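Local atomic coordinates of PfVFT1 (Plasmodium falciparum, PDB entry 5JKQ), a protein that is of uncertain function but has the two-lobed Venus flytrap architecture of solute-binding proteins and probably binds a small ligand between its lobes. Residues L205-L210 / D224-D229; I181-E186 / H248-I253; S197-N202 / N220-K225; S234-L239 / I256-N261; I174-N179 / F271-H276. The protein carries 3 engineered substitutions. All blocks are in the same frame, centred on the assembly; numbering follows the deposited sequence.

Interaction 1 of 5, residues L205-L210 / D224-D229; sequences LKIACL and DKVTYD
I207 uses both its backbone N-H and its carbonyl to hold the adjoining strand: I207 N donates to T227 O at 2.8 Å, and I207 O accepts from D229 N at 2.9 Å. This is the parallel pairing of a beta-alpha-beta crossover in which helix 212-222 links strands 206-209 and 227-229. C209 N reaches D229 O (2.9 Å) at one end; at the other, T227 N makes a longer bond to L205 O (3.3 Å). T227 and K206, both exposed, point the same way, and T227 OG1 rests against the aliphatic K206 CG at 3.2 Å, while lysine's amine runs on outward. Further along that face A208 is buried against F233 and H248, and D229 turns OD2 to S232 OG. The face of I207 and Y228 looks to helix 212-222, whose C215 forms a disulfide with C209. There, branched side chains fill the space beside the strand: the oblique meeting of I207 and V226 brings I207 CD1 to 3.6 Å from V226 CG2.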
# COMPACT_ATOMS: atom_id res chain seq x y z
N LEU A 205 21.46 -1.70 -20.89
CA LEU A 205 21.48 -1.06 -19.57
C LEU A 205 20.80 -1.93 -18.52
O LEU A 205 19.95 -2.76 -18.84
CB LEU A 205 20.81 0.31 -19.64
CG LEU A 205 21.46 1.31 -20.59
CD1 LEU A 205 20.60 2.56 -20.70
CD2 LEU A 205 22.87 1.66 -20.15
N LYS A 206 21.18 -1.71 -17.26
CA LYS A 206 20.63 -2.47 -16.14
C LYS A 206 20.24 -1.52 -15.02
O LYS A 206 20.92 -0.52 -14.77
CB LYS A 206 21.64 -3.50 -15.64
CG LYS A 206 22.44 -4.17 -16.76
CD LYS A 206 23.22 -5.38 -16.28
CE LYS A 206 23.98 -6.04 -17.42
NZ LYS A 206 24.69 -7.29 -17.01
N ILE A 207 19.14 -1.83 -14.33
CA ILE A 207 18.60 -0.96 -13.29
C ILE A 207 18.68 -1.63 -11.93
O ILE A 207 18.26 -2.77 -11.76
CB ILE A 207 17.13 -0.56 -13.61
CG1 ILE A 207 17.12 0.35 -14.85
CG2 ILE A 207 16.47 0.13 -12.42
CD1 ILE A 207 15.74 0.83 -15.26
N ALA A 208 19.22 -0.89 -10.96
CA ALA A 208 19.31 -1.38 -9.58
C ALA A 208 18.13 -0.87 -8.76
O ALA A 208 17.73 0.28 -8.87
CB ALA A 208 20.62 -0.93 -8.96
N CYS A 209 17.59 -1.75 -7.92
CA CYS A 209 16.45 -1.42 -7.07
C CYS A 209 16.61 -2.04 -5.68
O CYS A 209 17.16 -3.12 -5.54
CB CYS A 209 15.15 -1.90 -7.71
SG CYS A 209 14.85 -1.25 -9.38
N LEU A 210 16.12 -1.34 -4.66
CA LEU A 210 16.23 -1.83 -3.30
C LEU A 210 15.14 -2.85 -3.00
O LEU A 210 15.32 -3.76 -2.19
CB LEU A 210 16.17 -0.68 -2.30
CG LEU A 210 16.28 -1.04 -0.82
CD1 LEU A 210 17.54 -1.85 -0.53
CD2 LEU A 210 16.25 0.21 0.04
N ASP A 224 11.05 -4.36 -21.48
CA ASP A 224 12.23 -5.21 -21.59
C ASP A 224 13.43 -4.48 -22.19
O ASP A 224 14.43 -5.11 -22.55
CB ASP A 224 11.91 -6.44 -22.45
CG ASP A 224 11.65 -6.10 -23.90
OD1 ASP A 224 11.19 -4.97 -24.18
OD2 ASP A 224 11.92 -6.96 -24.77
N LYS A 225 13.34 -3.16 -22.29
CA LYS A 225 14.46 -2.35 -22.78
C LYS A 225 15.67 -2.42 -21.85
O LYS A 225 16.79 -2.08 -22.25
CB LYS A 225 14.04 -0.89 -22.94
CG LYS A 225 13.79 -0.46 -24.38
CD LYS A 225 15.09 -0.12 -25.09
CE LYS A 225 14.84 0.68 -26.36
NZ LYS A 225 16.09 1.32 -26.87
N VAL A 226 15.44 -2.85 -20.62
CA VAL A 226 16.51 -2.96 -19.63
C VAL A 226 16.30 -4.20 -18.76
O VAL A 226 15.23 -4.81 -18.78
CB VAL A 226 16.57 -1.72 -18.72
CG1 VAL A 226 16.82 -0.46 -19.54
CG2 VAL A 226 15.29 -1.57 -17.92
N THR A 227 17.34 -4.56 -18.01
CA THR A 227 17.25 -5.65 -17.04
C THR A 227 17.06 -5.07 -15.64
O THR A 227 17.61 -4.01 -15.32
CB THR A 227 18.49 -6.55 -17.07
OG1 THR A 227 19.67 -5.75 -16.91
CG2 THR A 227 18.57 -7.29 -18.39
N TYR A 228 16.29 -5.77 -14.81
CA TYR A 228 15.94 -5.28 -13.48
C TYR A 228 16.55 -6.16 -12.39
O TYR A 228 16.30 -7.36 -12.33
CB TYR A 228 14.42 -5.24 -13.32
CG TYR A 228 13.74 -4.43 -14.40
CD1 TYR A 228 13.53 -3.06 -14.24
CD2 TYR A 228 13.31 -5.02 -15.58
CE1 TYR A 228 12.92 -2.31 -15.22
CE2 TYR A 228 12.69 -4.28 -16.57
CZ TYR A 228 12.50 -2.92 -16.38
OH TYR A 228 11.89 -2.17 -17.36
N ASP A 229 17.36 -5.54 -11.54
CA ASP A 229 18.01 -6.23 -10.43
C ASP A 229 17.62 -5.59 -9.11
O ASP A 229 17.95 -4.43 -8.85
CB ASP A 229 19.53 -6.21 -10.61
CG ASP A 229 20.25 -7.03 -9.56
OD1 ASP A 229 19.61 -7.92 -8.96
OD2 ASP A 229 21.46 -6.79 -9.34

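Interaction 2 of 5, residues I181-E186 / H248-I253; sequences IMILKE and HIIGVI
M182 and G251 form an antiparallel hydrogen-bonded pair, M182 N to G251 O and G251 N to M182 O both measuring 2.8 Å, between strands whose directions lie 159° apart. They belong to the mixed sheet of one lobe of the Venus flytrap fold, where strand 250-253 also pairs in parallel with strand 206-209 on its other side. Glycine fits at 251 because, having no side chain, it leaves room for the M182 methylene over its backbone. With CG set between its own N and carbonyl carbon (chi1 58°), this selenomethionine brings M182 CG to 3.3 Å from G251 O. Its flexible end goes on to Y236 and L239 of helix 236-244. On the opposite face of the sheet, I250 serves two isoleucines with separate branches: I250 CD1 meets I181 CG2 at 3.8 Å, whereas I250 CG2 meets I183 CD1 at 3.7 Å. Both I181 and I250 also pack on L218 of helix 212-222, so compact, branched and wholly apolar residues are apt here. I183 extends CG1 anti to its N (chi1 -176°), which lays that methylene against the backbone, I183 CG1 standing 3.4 Å from I249 O.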
# COMPACT_ATOMS: atom_id res chain seq x y z
N ILE A 181 14.63 8.25 -8.23
CA ILE A 181 15.64 7.72 -9.13
C ILE A 181 16.95 8.46 -8.90
O ILE A 181 17.02 9.67 -9.09
CB ILE A 181 15.22 7.87 -10.61
CG1 ILE A 181 13.92 7.10 -10.87
CG2 ILE A 181 16.32 7.37 -11.55
CD1 ILE A 181 13.29 7.38 -12.22
N MSE A 182 17.98 7.73 -8.47
CA MSE A 182 19.30 8.33 -8.33
C MSE A 182 20.19 7.93 -9.50
O MSE A 182 20.18 6.79 -9.96
CB MSE A 182 19.94 7.94 -7.00
CG MSE A 182 20.12 6.47 -6.73
SE MSE A 182 21.12 6.24 -5.06
CE MSE A 182 22.85 6.87 -5.67
N ILE A 183 20.94 8.91 -9.99
CA ILE A 183 21.74 8.75 -11.20
C ILE A 183 22.93 9.70 -11.16
O ILE A 183 22.89 10.74 -10.51
CB ILE A 183 20.88 9.03 -12.47
CG1 ILE A 183 21.69 8.76 -13.74
CG2 ILE A 183 20.33 10.45 -12.44
CD1 ILE A 183 20.86 8.81 -15.02
N LEU A 184 24.01 9.33 -11.85
CA LEU A 184 25.19 10.18 -11.94
C LEU A 184 24.87 11.45 -12.73
O LEU A 184 24.24 11.39 -13.78
CB LEU A 184 26.34 9.42 -12.60
CG LEU A 184 26.87 8.22 -11.82
CD1 LEU A 184 27.68 7.30 -12.72
CD2 LEU A 184 27.70 8.69 -10.64
N LYS A 185 25.30 12.59 -12.20
CA LYS A 185 25.05 13.88 -12.84
C LYS A 185 25.65 13.95 -14.24
O LYS A 185 25.16 14.68 -15.09
CB LYS A 185 25.63 15.02 -12.00
CG LYS A 185 24.70 15.52 -10.91
CD LYS A 185 24.75 17.04 -10.79
CE LYS A 185 23.63 17.56 -9.91
NZ LYS A 185 23.79 19.01 -9.60
N GLU A 186 26.71 13.18 -14.46
CA GLU A 186 27.48 13.27 -15.70
C GLU A 186 26.64 12.94 -16.94
O GLU A 186 26.99 13.35 -18.05
CB GLU A 186 28.68 12.33 -15.63
CG GLU A 186 28.33 10.87 -15.47
CD GLU A 186 29.54 10.02 -15.13
OE1 GLU A 186 30.07 10.17 -14.01
OE2 GLU A 186 29.96 9.20 -15.98
N HIS A 248 25.24 0.00 -12.82
CA HIS A 248 23.83 0.21 -13.11
C HIS A 248 23.56 1.68 -13.40
O HIS A 248 24.00 2.56 -12.66
CB HIS A 248 22.96 -0.27 -11.94
CG HIS A 248 23.11 -1.73 -11.63
ND1 HIS A 248 24.31 -2.29 -11.25
CD2 HIS A 248 22.21 -2.74 -11.65
CE1 HIS A 248 24.15 -3.58 -11.05
NE2 HIS A 248 22.88 -3.88 -11.28
N ILE A 249 22.85 1.95 -14.49
CA ILE A 249 22.65 3.31 -14.97
C ILE A 249 21.89 4.17 -13.96
O ILE A 249 22.16 5.37 -13.83
CB ILE A 249 21.91 3.33 -16.33
CG1 ILE A 249 21.88 4.75 -16.92
CG2 ILE A 249 20.50 2.76 -16.19
CD1 ILE A 249 23.25 5.30 -17.29
N ILE A 250 20.94 3.57 -13.25
CA ILE A 250 20.19 4.27 -12.22
C ILE A 250 19.95 3.38 -11.01
O ILE A 250 20.07 2.16 -11.08
CB ILE A 250 18.83 4.80 -12.73
CG1 ILE A 250 17.91 3.64 -13.14
CG2 ILE A 250 19.03 5.77 -13.88
CD1 ILE A 250 16.47 4.05 -13.34
N GLY A 251 19.59 4.02 -9.90
CA GLY A 251 19.16 3.33 -8.71
C GLY A 251 17.76 3.80 -8.34
O GLY A 251 17.52 5.00 -8.23
N VAL A 252 16.85 2.85 -8.17
CA VAL A 252 15.47 3.16 -7.80
C VAL A 252 15.28 2.89 -6.31
O VAL A 252 15.57 1.80 -5.83
CB VAL A 252 14.46 2.33 -8.60
CG1 VAL A 252 13.05 2.86 -8.38
CG2 VAL A 252 14.80 2.34 -10.09
N ILE A 253 14.77 3.89 -5.60
CA ILE A 253 14.64 3.79 -4.16
C ILE A 253 13.59 4.77 -3.64
O ILE A 253 13.39 5.84 -4.22
CB ILE A 253 16.01 4.04 -3.47
CG1 ILE A 253 15.96 3.61 -2.00
CG2 ILE A 253 16.44 5.50 -3.62
CD1 ILE A 253 17.32 3.29 -1.43

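Interaction 3 of 5, residues S197-N202 / N220-K225; sequences SYISKN and NIFLDK
K225 puts its ammonium group between two carbonyls at the end of helix 192-201. K225 NZ donates to I199 O at 3.1 Å, approaching in the carbonyl plane on a lone pair, and to S200 O at 2.9 Å, where it sits above the plane, away from the lone pairs. The last carbonyls of a helix lack the amide partners of an inner turn and lie at the negative end of its dipole, so a lysine suits this place and its charge is probably stabilised there. The chain bends at chi2 (-82°) and then runs straight, passing I199 in the opposite direction, with K225 CB 4.0 Å from I199 CG2. I199 also meets F222 at about a right angle. I199 CG1 approaches F222 CE1 to 3.7 Å, an off-centre CH-pi contact, while I199 CG2 reaches F222 CD1 at the same distance, so two branches of I199 meet neighbouring ring carbons.

The turn at the end of helix 212-222 brings K225 round. L223 takes positive phi (61°) as the helix stops, and K225 N bonds back to F222 O at 3.2 Å. Y228 OH holds L223 O from the following strand. The C-terminal ends of helices 192-201 and 212-222 come together here, F222 also touching L195 and K196, while L205 and V226 beside strands 206-209 and 227-229 pack on I199.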
# COMPACT_ATOMS: atom_id res chain seq x y z
N SER A 197 14.45 9.12 -23.02
CA SER A 197 15.23 9.35 -24.22
C SER A 197 16.53 8.56 -24.19
O SER A 197 16.88 7.90 -25.16
CB SER A 197 15.53 10.84 -24.39
OG SER A 197 14.34 11.58 -24.60
N TYR A 198 17.23 8.61 -23.06
CA TYR A 198 18.49 7.89 -22.92
C TYR A 198 18.30 6.38 -23.08
O TYR A 198 19.01 5.74 -23.85
CB TYR A 198 19.15 8.20 -21.58
CG TYR A 198 20.54 7.61 -21.45
CD1 TYR A 198 21.65 8.31 -21.90
CD2 TYR A 198 20.73 6.36 -20.88
CE1 TYR A 198 22.92 7.78 -21.79
CE2 TYR A 198 22.00 5.82 -20.76
CZ TYR A 198 23.09 6.53 -21.22
OH TYR A 198 24.35 6.00 -21.11
N ILE A 199 17.34 5.82 -22.35
CA ILE A 199 17.06 4.39 -22.43
C ILE A 199 16.64 4.01 -23.85
O ILE A 199 16.91 2.89 -24.30
CB ILE A 199 15.95 3.96 -21.43
CG1 ILE A 199 16.36 4.28 -19.99
CG2 ILE A 199 15.63 2.47 -21.55
CD1 ILE A 199 17.64 3.61 -19.52
N SER A 200 16.00 4.93 -24.55
CA SER A 200 15.55 4.65 -25.92
C SER A 200 16.73 4.67 -26.89
O SER A 200 16.72 3.94 -27.89
CB SER A 200 14.49 5.67 -26.35
OG SER A 200 15.07 6.92 -26.66
N LYS A 201 17.74 5.48 -26.60
CA LYS A 201 18.92 5.58 -27.46
C LYS A 201 19.91 4.45 -27.21
O LYS A 201 20.63 4.03 -28.12
CB LYS A 201 19.63 6.93 -27.26
CG LYS A 201 18.85 8.16 -27.71
CD LYS A 201 18.47 8.13 -29.18
CE LYS A 201 19.69 8.09 -30.10
NZ LYS A 201 19.29 8.11 -31.53
N ASN A 202 19.94 3.94 -25.98
CA ASN A 202 20.96 2.98 -25.56
C ASN A 202 20.40 1.62 -25.17
O ASN A 202 19.24 1.51 -24.77
CB ASN A 202 21.76 3.56 -24.40
CG ASN A 202 22.45 4.86 -24.75
OD1 ASN A 202 21.90 5.94 -24.52
ND2 ASN A 202 23.64 4.77 -25.32
N ASN A 220 6.94 -0.71 -15.66
CA ASN A 220 5.73 -0.25 -16.34
C ASN A 220 6.06 0.71 -17.48
O ASN A 220 5.31 0.81 -18.45
CB ASN A 220 4.80 0.45 -15.35
CG ASN A 220 4.16 -0.52 -14.37
OD1 ASN A 220 3.86 -1.66 -14.72
ND2 ASN A 220 3.93 -0.06 -13.15
N ILE A 221 7.18 1.41 -17.36
CA ILE A 221 7.58 2.40 -18.34
C ILE A 221 8.49 1.81 -19.41
O ILE A 221 8.26 2.01 -20.61
CB ILE A 221 8.33 3.59 -17.67
CG1 ILE A 221 7.49 4.17 -16.53
CG2 ILE A 221 8.67 4.67 -18.70
CD1 ILE A 221 6.15 4.76 -16.95
N PHE A 222 9.51 1.07 -18.99
CA PHE A 222 10.59 0.68 -19.89
C PHE A 222 10.48 -0.74 -20.44
O PHE A 222 11.12 -1.06 -21.44
CB PHE A 222 11.93 0.85 -19.18
CG PHE A 222 12.26 2.28 -18.85
CD1 PHE A 222 12.44 3.20 -19.87
CD2 PHE A 222 12.37 2.71 -17.54
CE1 PHE A 222 12.73 4.52 -19.58
CE2 PHE A 222 12.67 4.03 -17.25
CZ PHE A 222 12.85 4.93 -18.27
N LEU A 223 9.67 -1.58 -19.80
CA LEU A 223 9.44 -2.94 -20.29
C LEU A 223 10.75 -3.73 -20.34
O LEU A 223 11.48 -3.77 -19.35
CB LEU A 223 8.78 -2.89 -21.67
CG LEU A 223 7.58 -1.95 -21.81
CD1 LEU A 223 7.17 -1.82 -23.27
CD2 LEU A 223 6.42 -2.45 -20.96
N ASP A 224 11.05 -4.36 -21.48
CA ASP A 224 12.23 -5.21 -21.59
C ASP A 224 13.43 -4.48 -22.19
O ASP A 224 14.43 -5.11 -22.55
CB ASP A 224 11.91 -6.44 -22.45
CG ASP A 224 11.65 -6.10 -23.90
OD1 ASP A 224 11.19 -4.97 -24.18
OD2 ASP A 224 11.92 -6.96 -24.77
N LYS A 225 13.34 -3.16 -22.29
CA LYS A 225 14.46 -2.35 -22.78
C LYS A 225 15.67 -2.42 -21.85
O LYS A 225 16.79 -2.08 -22.25
CB LYS A 225 14.04 -0.89 -22.94
CG LYS A 225 13.79 -0.46 -24.38
CD LYS A 225 15.09 -0.12 -25.09
CE LYS A 225 14.84 0.68 -26.36
NZ LYS A 225 16.09 1.32 -26.87

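Interaction 4 of 5, residues S234-L239 / I256-N261; sequences SSYIDL and IPFNFN
Y236 carries nearly all the close packing, its ring wedged among four residues of the loop 256-261. P257 CD lies over one face, 3.6 Å from the Y236 ring centroid, a CH-pi contact suited to a methylene whose C-H bonds are somewhat polarised by the adjoining ring nitrogen. The Y236 edge turns toward the face of F258 in a T-shaped pair, planes at 83°, with Y236 CE2 3.7 Å from F258 CZ. I256 CD1 comes to 3.8 Å from Y236 CE1, and F260 meets the phenol end obliquely, F260 CE2 being 3.7 Å from Y236 CZ. At this polar tip of the packed part, Y236 OH lies 2.7 Å from F258 O in a weak, unsettled bond, and a water 3.1 Å from Y236 OH accepts from F260 N. The aromatic cluster of Y236, F258 and F260 fastens the loop between strands 250-253 and 265-281 to the first turn of helix 236-244. That turn is started by S235, an N-cap whose OG accepts from D238 N. Y236 CG is anti to the backbone N (chi1 171°), which swings the ring across to the loop, and M182 of strand 175-184 touches it as well. The looser side is that of exposed I237, which brings only CG1 to the edge of the F258 ring, 4.1 Å from F258 CZ.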
# COMPACT_ATOMS: atom_id res chain seq x y z
N SER A 234 20.40 -4.82 -0.46
CA SER A 234 19.71 -4.92 0.82
C SER A 234 19.74 -3.61 1.61
O SER A 234 19.19 -3.52 2.70
CB SER A 234 20.33 -6.03 1.66
OG SER A 234 20.32 -7.26 0.96
N SER A 235 20.40 -2.59 1.05
CA SER A 235 20.50 -1.31 1.74
C SER A 235 20.79 -0.17 0.77
O SER A 235 21.20 -0.39 -0.37
CB SER A 235 21.59 -1.36 2.81
OG SER A 235 22.87 -1.49 2.23
N TYR A 236 20.56 1.05 1.24
CA TYR A 236 20.84 2.25 0.47
C TYR A 236 22.31 2.32 0.07
O TYR A 236 22.64 2.68 -1.06
CB TYR A 236 20.45 3.49 1.28
CG TYR A 236 20.87 4.81 0.69
CD1 TYR A 236 20.32 5.27 -0.50
CD2 TYR A 236 21.80 5.61 1.33
CE1 TYR A 236 20.69 6.49 -1.03
CE2 TYR A 236 22.18 6.83 0.81
CZ TYR A 236 21.62 7.26 -0.38
OH TYR A 236 22.00 8.48 -0.91
N ILE A 237 23.19 1.94 0.99
CA ILE A 237 24.62 1.98 0.75
C ILE A 237 25.00 0.99 -0.36
O ILE A 237 25.84 1.30 -1.21
CB ILE A 237 25.42 1.68 2.04
CG1 ILE A 237 25.22 2.82 3.04
CG2 ILE A 237 26.91 1.49 1.75
CD1 ILE A 237 25.71 2.52 4.44
N ASP A 238 24.39 -0.19 -0.34
CA ASP A 238 24.63 -1.19 -1.38
C ASP A 238 24.16 -0.67 -2.73
O ASP A 238 24.92 -0.67 -3.71
CB ASP A 238 23.90 -2.50 -1.07
CG ASP A 238 24.40 -3.16 0.20
OD1 ASP A 238 25.55 -2.90 0.60
OD2 ASP A 238 23.63 -3.94 0.80
N LEU A 239 22.91 -0.23 -2.77
CA LEU A 239 22.29 0.32 -3.97
C LEU A 239 23.17 1.44 -4.53
O LEU A 239 23.48 1.46 -5.72
CB LEU A 239 20.88 0.82 -3.63
CG LEU A 239 19.90 1.38 -4.67
CD1 LEU A 239 20.34 2.73 -5.24
CD2 LEU A 239 19.64 0.38 -5.78
N ILE A 256 15.94 8.56 0.79
CA ILE A 256 17.36 8.92 0.82
C ILE A 256 17.78 9.24 2.26
O ILE A 256 17.51 10.33 2.76
CB ILE A 256 17.64 10.15 -0.09
CG1 ILE A 256 17.18 9.87 -1.52
CG2 ILE A 256 19.12 10.52 -0.06
CD1 ILE A 256 17.91 8.73 -2.23
N PRO A 257 18.44 8.28 2.94
CA PRO A 257 18.92 8.50 4.31
C PRO A 257 19.92 9.65 4.43
O PRO A 257 19.82 10.45 5.36
CB PRO A 257 19.60 7.17 4.66
CG PRO A 257 18.98 6.17 3.75
CD PRO A 257 18.69 6.90 2.49
N PHE A 258 20.88 9.71 3.50
CA PHE A 258 21.86 10.80 3.46
C PHE A 258 22.25 11.10 2.02
O PHE A 258 22.00 10.29 1.12
CB PHE A 258 23.10 10.45 4.30
CG PHE A 258 23.81 9.20 3.85
CD1 PHE A 258 24.72 9.24 2.81
CD2 PHE A 258 23.57 7.99 4.49
CE1 PHE A 258 25.37 8.09 2.41
CE2 PHE A 258 24.22 6.84 4.08
CZ PHE A 258 25.12 6.89 3.04
N ASN A 259 22.85 12.27 1.80
CA ASN A 259 23.20 12.72 0.45
C ASN A 259 24.63 12.41 0.06
O ASN A 259 25.55 12.55 0.87
CB ASN A 259 22.98 14.24 0.33
CG ASN A 259 21.52 14.64 0.46
OD1 ASN A 259 21.15 15.38 1.38
ND2 ASN A 259 20.68 14.16 -0.45
N PHE A 260 24.82 11.98 -1.18
CA PHE A 260 26.15 11.91 -1.77
C PHE A 260 26.46 13.26 -2.39
O PHE A 260 25.61 14.15 -2.40
CB PHE A 260 26.23 10.79 -2.80
CG PHE A 260 26.27 9.42 -2.20
CD1 PHE A 260 27.46 8.88 -1.74
CD2 PHE A 260 25.11 8.67 -2.07
CE1 PHE A 260 27.50 7.62 -1.18
CE2 PHE A 260 25.14 7.41 -1.51
CZ PHE A 260 26.33 6.88 -1.06
N ASN A 261 27.68 13.43 -2.89
CA ASN A 261 28.13 14.72 -3.42
C ASN A 261 27.16 15.30 -4.44
O ASN A 261 26.82 14.66 -5.43
CB ASN A 261 29.52 14.58 -4.05
CG ASN A 261 30.13 15.92 -4.43
OD1 ASN A 261 29.54 16.97 -4.20
ND2 ASN A 261 31.33 15.88 -5.01
O HOH W 1 22.55 10.91 -2.75

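Interaction 5 of 5, residues I174-N179 / F271-H276; sequences IIKHSN and FLKTGH
H177 and H276 approach through their ring edges, without stacking, H177 ND1 hydrogen-bonded to H276 NE2 at 3.1 Å and the planes turned 36° apart. Imidazole suits both places because it has a nitrogen on each side: H276 ND1 bonds Y150 O, while H177 NE2 binds a water at 2.7 Å. H177 CG stands between its backbone N and carbonyl carbon (chi1 76°), which lays the ring alongside T274, whose CB covers one face, 3.6 Å from H177 CE1. T274 is thus a two-sided neighbour, since its hydroxyl turns to N179, the side chains crossing at about a right angle. N179 ND2 spends both hydrogens within its amide plane, on T274 OG1 at 3.0 Å and L272 O at 2.6 Å. The same water joins N179 OD1 and T274 OG1 to H177, and N214 of helix 212-222 also bonds N179 OD1. On the opposite face the K176 and K273 side chains cross, K176 CD 3.9 Å from K273 CB; K273 is exposed, while K176 NZ has a weak, distant partner in E48. Between the two layers the backbones pair antiparallel, T274 N donating to H177 O at 2.8 Å.

I174 and I175 pack on helices 14-29 and 102-118, N179 and L272 on helix 212-222. Long strands passing between lobes in this way are consistent with the hinge of a Venus flytrap domain.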
# COMPACT_ATOMS: atom_id res chain seq x y z
N ILE A 174 -5.53 3.72 -1.24
CA ILE A 174 -5.81 4.91 -0.45
C ILE A 174 -4.55 5.69 -0.10
O ILE A 174 -4.60 6.91 0.08
CB ILE A 174 -6.55 4.56 0.86
CG1 ILE A 174 -5.76 3.53 1.68
CG2 ILE A 174 -7.94 4.01 0.56
CD1 ILE A 174 -6.15 3.49 3.15
N ILE A 175 -3.43 4.98 -0.00
CA ILE A 175 -2.17 5.56 0.41
C ILE A 175 -1.05 5.07 -0.51
O ILE A 175 -0.95 3.88 -0.80
CB ILE A 175 -1.84 5.21 1.88
CG1 ILE A 175 -2.90 5.83 2.80
CG2 ILE A 175 -0.46 5.72 2.27
CD1 ILE A 175 -2.86 5.31 4.23
N LYS A 176 -0.22 6.01 -0.96
CA LYS A 176 0.88 5.71 -1.87
C LYS A 176 2.20 6.24 -1.33
O LYS A 176 2.23 7.15 -0.50
CB LYS A 176 0.62 6.32 -3.25
CG LYS A 176 -0.77 6.07 -3.80
CD LYS A 176 -0.92 6.70 -5.18
CE LYS A 176 -2.36 6.72 -5.65
NZ LYS A 176 -2.54 6.05 -6.96
N HIS A 177 3.30 5.65 -1.81
CA HIS A 177 4.61 6.26 -1.67
C HIS A 177 5.25 6.31 -3.06
O HIS A 177 4.90 5.52 -3.93
CB HIS A 177 5.49 5.50 -0.67
CG HIS A 177 6.06 4.22 -1.19
ND1 HIS A 177 5.52 2.99 -0.88
CD2 HIS A 177 7.14 3.97 -1.96
CE1 HIS A 177 6.24 2.04 -1.45
NE2 HIS A 177 7.23 2.61 -2.12
N SER A 178 6.15 7.26 -3.26
CA SER A 178 6.75 7.48 -4.57
C SER A 178 8.09 6.75 -4.71
O SER A 178 8.66 6.29 -3.72
CB SER A 178 6.94 8.98 -4.82
OG SER A 178 7.25 9.22 -6.18
N ASN A 179 8.56 6.65 -5.95
CA ASN A 179 9.84 6.02 -6.25
C ASN A 179 10.83 7.02 -6.81
O ASN A 179 10.61 7.60 -7.87
CB ASN A 179 9.63 4.87 -7.23
CG ASN A 179 8.78 3.76 -6.66
OD1 ASN A 179 9.29 2.81 -6.08
ND2 ASN A 179 7.47 3.88 -6.82
N PHE A 271 7.77 10.33 -9.54
CA PHE A 271 6.33 10.38 -9.27
C PHE A 271 5.62 9.13 -9.79
O PHE A 271 4.40 9.12 -9.94
CB PHE A 271 5.71 11.64 -9.87
CG PHE A 271 6.23 12.92 -9.26
CD1 PHE A 271 6.22 13.09 -7.89
CD2 PHE A 271 6.72 13.94 -10.06
CE1 PHE A 271 6.69 14.26 -7.32
CE2 PHE A 271 7.20 15.11 -9.49
CZ PHE A 271 7.18 15.27 -8.12
N LEU A 272 6.39 8.09 -10.08
CA LEU A 272 5.84 6.76 -10.34
C LEU A 272 5.53 6.12 -8.99
O LEU A 272 6.44 5.74 -8.26
CB LEU A 272 6.81 5.91 -11.15
CG LEU A 272 7.13 6.41 -12.56
CD1 LEU A 272 8.36 5.72 -13.12
CD2 LEU A 272 5.94 6.22 -13.49
N LYS A 273 4.25 6.01 -8.67
CA LYS A 273 3.84 5.67 -7.31
C LYS A 273 3.65 4.18 -7.08
O LYS A 273 3.37 3.42 -8.00
CB LYS A 273 2.54 6.40 -6.96
CG LYS A 273 2.60 7.91 -7.17
CD LYS A 273 3.78 8.53 -6.45
CE LYS A 273 3.76 10.04 -6.55
NZ LYS A 273 3.09 10.68 -5.39
N THR A 274 3.81 3.79 -5.82
CA THR A 274 3.51 2.44 -5.36
C THR A 274 2.34 2.54 -4.39
O THR A 274 2.47 3.13 -3.31
CB THR A 274 4.73 1.78 -4.68
OG1 THR A 274 5.80 1.68 -5.62
CG2 THR A 274 4.38 0.39 -4.16
N GLY A 275 1.20 1.99 -4.77
CA GLY A 275 -0.01 2.09 -3.97
C GLY A 275 -0.11 1.04 -2.88
O GLY A 275 0.48 -0.03 -2.98
N HIS A 276 -0.87 1.37 -1.84
CA HIS A 276 -1.18 0.44 -0.75
C HIS A 276 -2.69 0.32 -0.59
O HIS A 276 -3.40 1.32 -0.62
CB HIS A 276 -0.56 0.91 0.56
CG HIS A 276 0.93 1.08 0.50
ND1 HIS A 276 1.81 0.03 0.63
CD2 HIS A 276 1.69 2.19 0.34
CE1 HIS A 276 3.05 0.48 0.54
NE2 HIS A 276 3.00 1.78 0.37
O HOH W 2 8.21 1.27 -4.30

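Interactions 1 to 4 all lie in one lobe, whereas the centre of interaction 5 lies about 7 Å from the centre of the chain, where its strands lead toward the other lobe. Interactions 1, 2 and 5 share a mixed sheet: 1 and 2 meet where strands 206-209 and 250-253 pair, and 2 and 5 both use strand 175-184. Interaction 2 is wholly buried and apolar beyond its backbone; interaction 1 is partly buried, I207 and A208 inside, K206 and T227 exposed; interaction 5 is rich in polar side chains and water. Interaction 3 binds helix ends by a lysine, and interaction 4, a surface contact, a loop by aromatic rings. I199 packs on L205 beside strand 206-209, and Y236 on M182 of strand 175-184.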